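Local coordinates for cobalamin biosynthesis protein CobN (Mycobacterium tuberculosis, PDB 7C6O) that serves as the large, catalytic subunit of cobaltochelatase, which inserts cobalt into hydrogenobyrinic acid a,c-diamide at the expense of ATP during cobalamin biosynthesis, at residues Glu621-Ile626 with Arg1122-Arg1127; Ala627-Leu632 with Thr656-Ala661; Gln696-Leu701 with Ala1130-His1135. All coordinates share one frame; numbering follows the deposited sequence. Where two conformers were deposited one is given.

Interaction 1: Glu621-Ile626 with Arg1122-Arg1127; sequences ETYGDI and RVVNPR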
# COMPACT_ATOMS: atom_id res chain seq x y z
N GLU A 621 4.90 20.19 -23.75
CA GLU A 621 5.13 21.13 -24.85
C GLU A 621 4.64 22.54 -24.51
O GLU A 621 4.17 22.78 -23.39
CB GLU A 621 4.47 20.63 -26.14
CG GLU A 621 5.09 19.36 -26.71
CD GLU A 621 6.57 19.51 -27.02
OE1 GLU A 621 7.31 18.51 -26.88
OE2 GLU A 621 7.01 20.61 -27.41
N THR A 622 4.75 23.47 -25.46
CA THR A 622 4.33 24.85 -25.24
C THR A 622 3.13 25.19 -26.11
O THR A 622 2.84 24.53 -27.11
CB THR A 622 5.48 25.83 -25.54
OG1 THR A 622 5.91 25.67 -26.89
CG2 THR A 622 6.64 25.58 -24.61
N TYR A 623 2.45 26.26 -25.71
CA TYR A 623 1.25 26.73 -26.39
C TYR A 623 1.03 28.18 -26.02
O TYR A 623 1.55 28.66 -25.01
CB TYR A 623 0.02 25.89 -26.01
CG TYR A 623 -0.29 25.96 -24.53
CD1 TYR A 623 0.31 25.09 -23.63
CD2 TYR A 623 -1.19 26.90 -24.03
CE1 TYR A 623 0.04 25.16 -22.27
CE2 TYR A 623 -1.47 26.98 -22.68
CZ TYR A 623 -0.85 26.10 -21.80
OH TYR A 623 -1.13 26.17 -20.46
N GLY A 624 0.25 28.87 -26.84
CA GLY A 624 -0.17 30.23 -26.52
C GLY A 624 0.99 31.15 -26.19
O GLY A 624 2.03 31.14 -26.86
N ASP A 625 0.82 31.93 -25.12
CA ASP A 625 1.82 32.93 -24.78
C ASP A 625 3.09 32.31 -24.21
O ASP A 625 4.14 32.97 -24.21
CB ASP A 625 1.24 33.95 -23.80
CG ASP A 625 0.35 34.97 -24.48
OD1 ASP A 625 0.56 35.23 -25.69
OD2 ASP A 625 -0.55 35.51 -23.81
N ILE A 626 3.02 31.08 -23.71
CA ILE A 626 4.23 30.37 -23.32
C ILE A 626 5.09 30.10 -24.55
O ILE A 626 6.31 30.28 -24.53
CB ILE A 626 3.88 29.07 -22.58
CG1 ILE A 626 3.24 29.39 -21.22
CG2 ILE A 626 5.11 28.21 -22.38
CD1 ILE A 626 2.71 28.17 -20.51
N ARG A 1122 -0.56 21.40 -17.34
CA ARG A 1122 -1.55 20.34 -17.42
C ARG A 1122 -2.98 20.87 -17.40
O ARG A 1122 -3.76 20.58 -18.31
CB ARG A 1122 -1.34 19.34 -16.28
CG ARG A 1122 -1.94 17.95 -16.53
CD ARG A 1122 -3.34 17.84 -15.97
NE ARG A 1122 -3.36 17.95 -14.51
CZ ARG A 1122 -4.47 18.10 -13.79
NH1 ARG A 1122 -5.65 18.16 -14.40
NH2 ARG A 1122 -4.40 18.20 -12.47
N VAL A 1123 -3.32 21.66 -16.37
CA VAL A 1123 -4.72 21.99 -16.09
C VAL A 1123 -5.38 22.66 -17.29
O VAL A 1123 -6.46 22.25 -17.73
CB VAL A 1123 -4.83 22.86 -14.83
CG1 VAL A 1123 -6.26 23.32 -14.62
CG2 VAL A 1123 -4.34 22.08 -13.61
N VAL A 1124 -4.75 23.69 -17.84
CA VAL A 1124 -5.28 24.40 -18.99
C VAL A 1124 -4.43 24.17 -20.24
O VAL A 1124 -4.50 24.94 -21.20
CB VAL A 1124 -5.46 25.90 -18.71
CG1 VAL A 1124 -6.50 26.12 -17.62
CG2 VAL A 1124 -4.13 26.53 -18.31
N ASN A 1125 -3.62 23.12 -20.24
CA ASN A 1125 -2.86 22.74 -21.42
C ASN A 1125 -3.82 22.18 -22.46
O ASN A 1125 -4.48 21.17 -22.20
CB ASN A 1125 -1.80 21.71 -21.05
CG ASN A 1125 -0.82 21.43 -22.17
OD1 ASN A 1125 -1.17 21.52 -23.35
ND2 ASN A 1125 0.41 21.09 -21.81
N PRO A 1126 -3.93 22.79 -23.65
CA PRO A 1126 -4.89 22.28 -24.64
C PRO A 1126 -4.65 20.83 -25.03
O PRO A 1126 -5.60 20.13 -25.40
CB PRO A 1126 -4.71 23.23 -25.83
CG PRO A 1126 -3.36 23.86 -25.63
CD PRO A 1126 -3.19 23.96 -24.14
N ARG A 1127 -3.41 20.35 -24.94
CA ARG A 1127 -3.14 18.95 -25.25
C ARG A 1127 -3.79 18.02 -24.23
O ARG A 1127 -4.33 16.97 -24.59
CB ARG A 1127 -1.63 18.70 -25.30
CG ARG A 1127 -0.94 19.29 -26.53
CD ARG A 1127 0.55 18.99 -26.52
NE ARG A 1127 0.82 17.58 -26.24
CZ ARG A 1127 0.74 16.60 -27.14
NH1 ARG A 1127 0.41 16.88 -28.39
NH2 ARG A 1127 1.00 15.35 -26.78
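A proline-on-tyrosine CH-pi contact near the protein surface joins the loop leading into helix 624-642 to the kink between helix 1111-1123 and helix 1126-1132. Pro1126 lays its CD over the centre of the Tyr623 ring, 3.5 Å from the centroid and only 10° off the ring normal. Pro1126 CG lies nearer the root of the ring, 3.9 Å from Tyr623 CG, where the ring joins CB. Because Pro1126 CD is bonded to an amide nitrogen, its hydrogens are somewhat polarised, which suits a position over an aromatic face.

Tyr623 places its CG between the backbone N and the carbonyl carbon (chi1 61°), and this turn lays the ring across the helix junction. Beyond the proline, the outer part of the ring runs along the two preceding residues: CE1 lies 3.8 Å from CG of Asn1125, the ring and amide planes 34° apart, and OH is 3.7 Å from CG2 of Val1124. The hydroxyl itself is hydrogen-bonded to the carbonyl oxygen of Arg1120, in the last turns of the first helix.

The kink is a helix stop followed by an N-cap. Val1124 is the first residue to leave helical geometry, and Asn1125 starts the next helix: its OD1 accepts from the backbone N of Arg1127 at 3.0 Å, with the donor well above the carbonyl plane. The other end of this buried amide, ND2, bonds to the carbonyl oxygens of Ala1121 and Ala620, so one side chain ties both helices to the opposing loop.

Alongside, CB of Glu621 packs loosely on CD of Arg1127, at 4.3 Å. The two charged ends do not pair: OE1 of Glu621 makes its salt bridge with Arg619, and stays 6.6 Å from NE of Arg1127.

Interaction 2: Ala627-Leu632 with Thr656-Ala661; sequences ARLEQL and TLIRAA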
# COMPACT_ATOMS: atom_id res chain seq x y z
N ALA A 627 4.46 29.67 -25.65
CA ALA A 627 5.20 29.46 -26.89
C ALA A 627 5.71 30.78 -27.45
O ALA A 627 6.82 30.84 -28.00
CB ALA A 627 4.31 28.74 -27.91
N ARG A 628 4.93 31.85 -27.33
CA ARG A 628 5.38 33.16 -27.79
C ARG A 628 6.60 33.63 -26.99
O ARG A 628 7.53 34.21 -27.54
CB ARG A 628 4.25 34.19 -27.68
CG ARG A 628 4.49 35.47 -28.49
CD ARG A 628 3.52 36.57 -28.08
NE ARG A 628 2.16 36.08 -27.90
CZ ARG A 628 1.29 35.91 -28.89
NH1 ARG A 628 1.63 36.20 -30.14
NH2 ARG A 628 0.07 35.46 -28.64
N LEU A 629 6.60 33.37 -25.68
CA LEU A 629 7.74 33.73 -24.85
C LEU A 629 9.00 32.99 -25.28
O LEU A 629 10.09 33.57 -25.33
CB LEU A 629 7.44 33.46 -23.38
CG LEU A 629 8.58 33.69 -22.39
CD1 LEU A 629 9.03 35.14 -22.41
CD2 LEU A 629 8.15 33.28 -20.99
N GLU A 630 8.85 31.70 -25.59
CA GLU A 630 9.96 30.92 -26.14
C GLU A 630 10.57 31.61 -27.35
O GLU A 630 11.80 31.69 -27.48
CB GLU A 630 9.44 29.53 -26.50
CG GLU A 630 10.49 28.49 -26.84
CD GLU A 630 9.88 27.10 -26.93
OE1 GLU A 630 8.69 27.00 -27.30
OE2 GLU A 630 10.58 26.12 -26.62
N GLN A 631 9.72 32.13 -28.25
CA GLN A 631 10.22 32.80 -29.44
C GLN A 631 10.97 34.08 -29.09
O GLN A 631 12.01 34.38 -29.68
CB GLN A 631 9.06 33.10 -30.39
CG GLN A 631 8.21 31.88 -30.74
CD GLN A 631 6.91 32.24 -31.42
OE1 GLN A 631 6.65 33.40 -31.73
NE2 GLN A 631 6.07 31.23 -31.66
N LEU A 632 10.45 34.85 -28.13
CA LEU A 632 11.11 36.09 -27.74
C LEU A 632 12.44 35.82 -27.04
O LEU A 632 13.40 36.58 -27.21
CB LEU A 632 10.20 36.93 -26.86
CG LEU A 632 8.95 37.53 -27.53
CD1 LEU A 632 8.18 38.40 -26.55
CD2 LEU A 632 9.34 38.31 -28.77
N THR A 656 6.61 43.03 -21.31
CA THR A 656 5.22 43.24 -21.67
C THR A 656 4.46 41.92 -21.75
O THR A 656 3.36 41.79 -21.22
CB THR A 656 5.13 44.00 -23.00
OG1 THR A 656 5.55 45.35 -22.81
CG2 THR A 656 3.71 43.98 -23.54
N LEU A 657 5.06 40.92 -22.40
CA LEU A 657 4.41 39.62 -22.51
C LEU A 657 4.26 38.96 -21.14
O LEU A 657 3.18 38.45 -20.81
CB LEU A 657 5.21 38.71 -23.45
CG LEU A 657 4.71 37.26 -23.56
CD1 LEU A 657 3.23 37.22 -23.95
CD2 LEU A 657 5.55 36.49 -24.56
N ILE A 658 5.32 38.98 -20.33
CA ILE A 658 5.27 38.37 -19.00
C ILE A 658 4.17 39.00 -18.17
O ILE A 658 3.38 38.30 -17.52
CB ILE A 658 6.65 38.49 -18.31
CG1 ILE A 658 7.64 37.51 -18.94
CG2 ILE A 658 6.53 38.25 -16.81
CD1 ILE A 658 9.06 37.64 -18.40
N ARG A 659 4.08 40.33 -18.18
CA ARG A 659 3.05 41.02 -17.41
C ARG A 659 1.66 40.74 -17.97
O ARG A 659 0.72 40.47 -17.22
CB ARG A 659 3.32 42.52 -17.37
CG ARG A 659 4.51 42.92 -16.51
CD ARG A 659 4.14 42.94 -15.04
NE ARG A 659 3.33 44.11 -14.70
CZ ARG A 659 2.69 44.27 -13.55
NH1 ARG A 659 2.76 43.34 -12.61
NH2 ARG A 659 1.98 45.37 -13.33
N ALA A 660 1.52 40.80 -19.30
CA ALA A 660 0.20 40.63 -19.91
C ALA A 660 -0.35 39.23 -19.69
O ALA A 660 -1.56 39.05 -19.51
CB ALA A 660 0.27 40.95 -21.41
N ALA A 661 0.52 38.22 -19.69
CA ALA A 661 0.11 36.83 -19.51
C ALA A 661 0.10 36.39 -18.05
O ALA A 661 -0.17 35.21 -17.79
CB ALA A 661 1.03 35.91 -20.32
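With CG anti to the backbone N, chi1 175° in each, Leu657 and Leu629 lean across the interface between the two arms of an antiparallel helical hairpin. The arms, helix 624-642 and helix 647-660, run at 163° to each other here, their axes 10.6 Å apart at closest approach.

Leu657 is the knob of a knobs-into-holes arrangement: it enters a hole on the facing helix bounded by Asp625, Arg628, Leu629 and Leu632. Its CD2 does most of the touching. That methyl presses against the backbone of Leu629, 3.5 Å from N, and lies 3.8 Å from CB of the same residue. Leu632 closes the hole one turn further on; it crosses Leu657 obliquely, its CD1 3.8 Å from CD2 of Leu657.

The outer wall comes from Arg628, whose aliphatic chain passes beside the knob with CD 4.1 Å from CD2 of Leu657. A bend at chi3 (-43°) then turns the guanidinium back along its own helix, where NE makes a salt bridge with Asp625. CD1 of Leu657 meets that guanidinium at its edge, near its plane, so the charged group borders the hydrophobic knob without being covered by it.

On the inner side the packing is looser. Leu629 also touches Val685 and Trp688 of helix 675-694, which flanks the hairpin on this side. Towards Ile658 it offers only its tip, CD1, 4.4 Å from CG1 of the isoleucine.

Interaction 3: Gln696-Leu701 with Ala1130-His1135; sequences QIRDGL and AAMRRH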
# COMPACT_ATOMS: atom_id res chain seq x y z
N GLN A 696 6.58 15.42 -18.27
CA GLN A 696 5.63 14.44 -18.79
C GLN A 696 4.27 14.64 -18.13
O GLN A 696 4.18 14.79 -16.91
CB GLN A 696 6.13 13.02 -18.53
CG GLN A 696 7.38 12.64 -19.30
CD GLN A 696 7.11 12.43 -20.78
OE1 GLN A 696 7.97 12.66 -21.63
NE2 GLN A 696 5.90 11.97 -21.09
N ILE A 697 3.22 14.65 -18.95
CA ILE A 697 1.85 14.71 -18.45
C ILE A 697 1.06 13.60 -19.14
O ILE A 697 1.48 13.06 -20.17
CB ILE A 697 1.17 16.07 -18.70
CG1 ILE A 697 1.07 16.34 -20.20
CG2 ILE A 697 1.94 17.19 -18.00
CD1 ILE A 697 0.28 17.59 -20.55
N ARG A 698 -0.09 13.27 -18.57
CA ARG A 698 -0.90 12.23 -19.20
C ARG A 698 -1.54 12.76 -20.48
O ARG A 698 -1.93 13.93 -20.56
CB ARG A 698 -1.96 11.71 -18.23
CG ARG A 698 -3.03 12.69 -17.80
CD ARG A 698 -3.95 11.99 -16.81
NE ARG A 698 -4.96 12.86 -16.22
CZ ARG A 698 -4.72 13.71 -15.23
NH1 ARG A 698 -3.49 13.83 -14.75
NH2 ARG A 698 -5.70 14.45 -14.74
N ASP A 699 -1.61 11.89 -21.48
CA ASP A 699 -2.08 12.21 -22.82
C ASP A 699 -3.27 11.33 -23.18
O ASP A 699 -3.46 10.92 -24.33
CB ASP A 699 -0.94 12.04 -23.83
CG ASP A 699 -1.25 12.67 -25.17
OD1 ASP A 699 -1.81 13.79 -25.18
OD2 ASP A 699 -0.94 12.06 -26.21
N GLY A 700 -4.10 11.05 -22.18
CA GLY A 700 -5.23 10.17 -22.29
C GLY A 700 -5.40 9.40 -20.99
O GLY A 700 -4.77 9.71 -19.98
N LEU A 701 -6.27 8.40 -21.03
CA LEU A 701 -6.49 7.52 -19.89
C LEU A 701 -6.30 6.09 -20.34
O LEU A 701 -6.52 5.75 -21.51
CB LEU A 701 -7.89 7.70 -19.29
CG LEU A 701 -8.23 9.10 -18.77
CD1 LEU A 701 -9.68 9.18 -18.34
CD2 LEU A 701 -7.31 9.47 -17.62
N ALA A 1130 -7.73 18.26 -24.64
CA ALA A 1130 -8.16 17.50 -25.80
C ALA A 1130 -8.06 16.00 -25.54
O ALA A 1130 -8.91 15.23 -26.00
CB ALA A 1130 -7.33 17.89 -27.03
N ALA A 1131 -7.04 15.57 -24.79
CA ALA A 1131 -6.91 14.16 -24.45
C ALA A 1131 -8.07 13.68 -23.59
O ALA A 1131 -8.59 12.58 -23.80
CB ALA A 1131 -5.58 13.92 -23.73
N MET A 1132 -8.50 14.49 -22.62
CA MET A 1132 -9.64 14.09 -21.81
C MET A 1132 -10.93 14.07 -22.62
O MET A 1132 -11.81 13.24 -22.35
CB MET A 1132 -9.78 15.02 -20.60
CG MET A 1132 -8.58 15.02 -19.66
SD MET A 1132 -8.22 13.41 -18.91
CE MET A 1132 -6.89 12.81 -19.95
N ARG A 1133 -11.06 14.95 -23.61
CA ARG A 1133 -12.24 14.93 -24.46
C ARG A 1133 -12.28 13.71 -25.38
O ARG A 1133 -13.29 13.51 -26.06
CB ARG A 1133 -12.32 16.21 -25.29
CG ARG A 1133 -12.71 17.43 -24.48
CD ARG A 1133 -13.16 18.58 -25.36
NE ARG A 1133 -12.08 19.07 -26.20
CZ ARG A 1133 -11.26 20.06 -25.86
NH1 ARG A 1133 -11.39 20.65 -24.68
NH2 ARG A 1133 -10.30 20.44 -26.69
N ARG A 1134 -11.22 12.91 -25.42
CA ARG A 1134 -11.26 11.62 -26.09
C ARG A 1134 -11.76 10.51 -25.19
O ARG A 1134 -11.86 9.36 -25.64
CB ARG A 1134 -9.87 11.25 -26.61
CG ARG A 1134 -9.31 12.21 -27.65
CD ARG A 1134 -8.11 11.60 -28.36
NE ARG A 1134 -7.01 11.33 -27.44
CZ ARG A 1134 -6.02 12.18 -27.18
NH1 ARG A 1134 -6.00 13.37 -27.78
NH2 ARG A 1134 -5.06 11.85 -26.34
N HIS A 1135 -12.10 10.81 -23.93
CA HIS A 1135 -12.44 9.76 -22.98
C HIS A 1135 -13.78 10.00 -22.29
O HIS A 1135 -14.00 9.48 -21.19
CB HIS A 1135 -11.32 9.60 -21.95
CG HIS A 1135 -10.08 8.98 -22.52
ND1 HIS A 1135 -9.93 7.62 -22.66
CD2 HIS A 1135 -8.95 9.54 -23.01
CE1 HIS A 1135 -8.75 7.37 -23.21
NE2 HIS A 1135 -8.13 8.52 -23.43
O HOH W 1 -3.92 15.44 -26.90
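The last part of helix 1126-1132, with the type I turn Met1132-His1135 that follows it, packs on the loop leaving the short strand 696-698. Ala1131 CB faces the centre of that loop, 3.5 Å from Asp699 C. Gly700 N lies under the same methyl, buried and without a partner in the model.

Arg1134 reaches back from the turn, bent at chi3, and meets Asp699 with the edge of its guanidinium: NH2 is 2.7 Å from the backbone O. The carboxylate and guanidinium planes are 73° apart, and the direct salt bridge, OD1 to NH2, is long at 4.0 Å. A water bridges the pair, donating to OD1 of Asp699 at 3.2 Å and accepting from NH1 of Arg1134 at 3.1 Å.

Further along the loop, Leu701 places CB over the centre of the His1135 ring, a CH-pi contact 4.0 Å from the centroid. Leu701 N also lies over a face of this ring, 3.0 Å from His1135 NE2, while ND1 bonds to Asp390. Met1132, folded at chi2 and chi3, brings CE within 3.8 Å of Gly700 O. A type I beta turn following a helix thus packs beside a two-stranded antiparallel sheet, strands 617-619 and 696-698.

How the interactions relate
Interactions 1 and 2 share helix 624-642 and lie 13 Å apart, centre to centre; a probable hydrogen bond of 3.1 Å joins Thr622 OG1 to Glu630 OE1. Interactions 1 and 3 share helix 1126-1132, and their centres are also 13 Å apart. There Asn1125 packs on Ile697, and Arg1127 NH2 forms a weak ion pair with Asp699 OD1 at 3.6 Å. Nearby, Arg1122 and Arg698 come close together, both in salt bridges with Asp1070. Interactions 2 and 3 do not touch, their nearest atoms being about 14 Å apart, so interaction 1 links the hairpin to the loop after strand 696-698. None of the three involves Asp125 or Ser127 of the sodium site.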